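Geranyltranstransferase (Campylobacter jejuni, PDB 3NPK) probably catalyses the condensation of geranyl diphosphate with isopentenyl diphosphate to give farnesyl diphosphate, releasing pyrophosphate, in isoprenoid biosynthesis. Local coordinates at residues R43-L48 against Q276-Q281. Sequence-based numbering, arbitrary orientation.
Sequences RAQLLL and QNLIIQ. With PPV (pyrophosphate), chain C.
Segments 43-48 and 276-281, on helices 42-54 and 269-282, come nearest at Leu46 and Leu278, whose CA atoms are 7.6 Å apart, a spacing that Leu278 spans onto Leu46 and the aliphatic base of Gln45. Leu278 does most of the bridging. Both methyls of its fork touch Gln45, CD2 resting on Gln45 CB at 3.7 Å. Leu278 CD1 lies 3.8 Å from the backbone C of Gln45 and also reaches Leu46 CD2, at 3.9 Å. The two leucines pass alongside each other in opposite directions. Gln45 offers Leu278 the root of its side chain; a bend at chi2 (-54°) carries the amide away, and NE2 is hydrogen-bonded to Leu5 O. Leu46 also packs on Ile179 of helix 164-189. The first side-chain bond of Arg43 points away from 276-281, the chain then runs extended from CG to NE, and NH1 gives a fairly straight hydrogen bond to pyrophosphate O31 (3.1 Å, 160°), which meets the edge of the guanidinium in its plane. Lys40 N and Arg92 NH2 hold the same pyrophosphate. A helix packed through leucines and the aliphatic root of a glutamine while presenting an arginine to a diphosphate fits the all-helical polyprenyl synthetase fold and its diphosphate-binding pocket.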
loop_
_atom_site.group_PDB
_atom_site.type_symbol
_atom_site.label_atom_id
_atom_site.label_comp_id
_atom_site.label_asym_id
_atom_site.label_seq_id
_atom_site.Cartn_x
_atom_site.Cartn_y
_atom_site.Cartn_z
ATOM N N ARG A 43 1.672 15.720 9.660
ATOM C CA ARG A 43 1.852 14.379 10.205
ATOM C C ARG A 43 3.334 14.055 10.424
ATOM O O ARG A 43 3.726 13.570 11.502
ATOM C CB ARG A 43 1.165 13.351 9.308
ATOM C CG ARG A 43 -0.346 13.558 9.298
ATOM C CD ARG A 43 -1.042 12.989 8.072
ATOM N NE ARG A 43 -2.465 13.346 8.061
ATOM C CZ ARG A 43 -2.950 14.531 7.686
ATOM N NH1 ARG A 43 -2.134 15.490 7.263
ATOM N NH2 ARG A 43 -4.266 14.762 7.721
ATOM N N ALA A 44 4.159 14.307 9.413
ATOM C CA ALA A 44 5.610 14.184 9.582
ATOM C C ALA A 44 6.096 14.958 10.807
ATOM O O ALA A 44 6.888 14.447 11.604
ATOM C CB ALA A 44 6.337 14.687 8.329
ATOM N N GLN A 45 5.633 16.195 10.955
ATOM C CA GLN A 45 6.109 17.042 12.052
ATOM C C GLN A 45 5.668 16.565 13.434
ATOM O O GLN A 45 6.424 16.697 14.415
ATOM C CB GLN A 45 5.743 18.510 11.827
ATOM C CG GLN A 45 6.442 19.113 10.589
ATOM C CD GLN A 45 7.949 18.916 10.648
ATOM O OE1 GLN A 45 8.543 18.968 11.721
ATOM N NE2 GLN A 45 8.568 18.670 9.502
ATOM N N LEU A 46 4.466 15.999 13.531
ATOM C CA LEU A 46 4.045 15.386 14.795
ATOM C C LEU A 46 4.995 14.260 15.182
ATOM O O LEU A 46 5.450 14.186 16.325
ATOM C CB LEU A 46 2.623 14.838 14.691
ATOM C CG LEU A 46 1.499 15.876 14.639
ATOM C CD1 LEU A 46 0.212 15.137 14.345
ATOM C CD2 LEU A 46 1.409 16.654 15.952
ATOM N N LEU A 47 5.314 13.391 14.225
ATOM C CA LEU A 47 6.191 12.261 14.504
ATOM C C LEU A 47 7.575 12.762 14.915
ATOM O O LEU A 47 8.150 12.301 15.913
ATOM C CB LEU A 47 6.297 11.350 13.274
ATOM C CG LEU A 47 7.216 10.133 13.446
ATOM C CD1 LEU A 47 6.734 8.958 12.614
ATOM C CD2 LEU A 47 8.685 10.435 13.097
ATOM N N LEU A 48 8.125 13.693 14.141
ATOM C CA LEU A 48 9.491 14.155 14.399
ATOM C C LEU A 48 9.575 14.920 15.717
ATOM O O LEU A 48 10.612 14.898 16.384
ATOM C CB LEU A 48 9.994 15.019 13.241
ATOM C CG LEU A 48 10.142 14.269 11.912
ATOM C CD1 LEU A 48 10.353 15.267 10.767
ATOM C CD2 LEU A 48 11.294 13.255 12.001
ATOM N N GLN A 276 1.561 22.128 20.539
ATOM C CA GLN A 276 0.754 23.345 20.602
ATOM C C GLN A 276 1.016 24.209 19.361
ATOM O O GLN A 276 0.092 24.734 18.746
ATOM C CB GLN A 276 1.085 24.125 21.882
ATOM C CG GLN A 276 0.145 25.260 22.186
ATOM C CD GLN A 276 -1.253 24.762 22.480
ATOM O OE1 GLN A 276 -1.442 23.899 23.329
ATOM N NE2 GLN A 276 -2.241 25.306 21.782
ATOM N N ASN A 277 2.284 24.344 18.991
ATOM C CA ASN A 277 2.634 25.130 17.814
ATOM C C ASN A 277 2.022 24.537 16.540
ATOM O O ASN A 277 1.541 25.272 15.678
ATOM C CB ASN A 277 4.158 25.217 17.661
ATOM C CG ASN A 277 4.823 26.058 18.758
ATOM O OD1 ASN A 277 4.161 26.597 19.632
ATOM N ND2 ASN A 277 6.140 26.167 18.701
ATOM N N LEU A 278 2.058 23.215 16.401
ATOM C CA LEU A 278 1.515 22.581 15.193
ATOM C C LEU A 278 -0.014 22.662 15.155
ATOM O O LEU A 278 -0.595 22.785 14.076
ATOM C CB LEU A 278 1.994 21.125 15.046
ATOM C CG LEU A 278 3.508 20.950 14.870
ATOM C CD1 LEU A 278 3.915 19.518 15.138
ATOM C CD2 LEU A 278 3.944 21.339 13.454
ATOM N N ILE A 279 -0.639 22.599 16.333
ATOM C CA ILE A 279 -2.087 22.765 16.503
ATOM C C ILE A 279 -2.536 24.172 16.122
ATOM O O ILE A 279 -3.440 24.342 15.299
ATOM C CB ILE A 279 -2.509 22.537 17.984
ATOM C CG1 ILE A 279 -2.436 21.050 18.354
ATOM C CG2 ILE A 279 -3.909 23.094 18.247
ATOM C CD1 ILE A 279 -2.591 20.776 19.848
ATOM N N ILE A 280 -1.915 25.169 16.750
ATOM C CA ILE A 280 -2.249 26.569 16.517
ATOM C C ILE A 280 -2.078 26.861 15.035
ATOM O O ILE A 280 -2.928 27.503 14.409
ATOM C CB ILE A 280 -1.371 27.519 17.365
ATOM C CG1 ILE A 280 -1.756 27.408 18.845
ATOM C CG2 ILE A 280 -1.523 28.953 16.893
ATOM C CD1 ILE A 280 -0.866 28.191 19.804
ATOM N N GLN A 281 -0.985 26.359 14.473
ATOM C CA GLN A 281 -0.773 26.430 13.033
ATOM C C GLN A 281 -1.984 25.887 12.287
ATOM O O GLN A 281 -2.450 26.486 11.310
ATOM C CB GLN A 281 0.447 25.607 12.628
ATOM C CG GLN A 281 1.782 26.215 12.980
ATOM C CD GLN A 281 2.935 25.351 12.507
ATOM O OE1 GLN A 281 2.886 24.769 11.418
ATOM N NE2 GLN A 281 3.977 25.262 13.322
HETATM O O11 PPV C . -5.302 17.729 4.205
HETATM P P1 PPV C . -4.038 18.640 4.746
HETATM O O21 PPV C . -4.558 20.051 5.414
HETATM O O31 PPV C . -3.279 17.909 5.761
HETATM O OPP PPV C . -3.189 19.031 3.397
HETATM P P2 PPV C . -1.567 19.134 3.187
HETATM O O12 PPV C . -1.464 19.659 1.627
HETATM O O22 PPV C . -0.886 17.658 3.233
HETATM O O32 PPV C . -0.943 20.097 4.110
#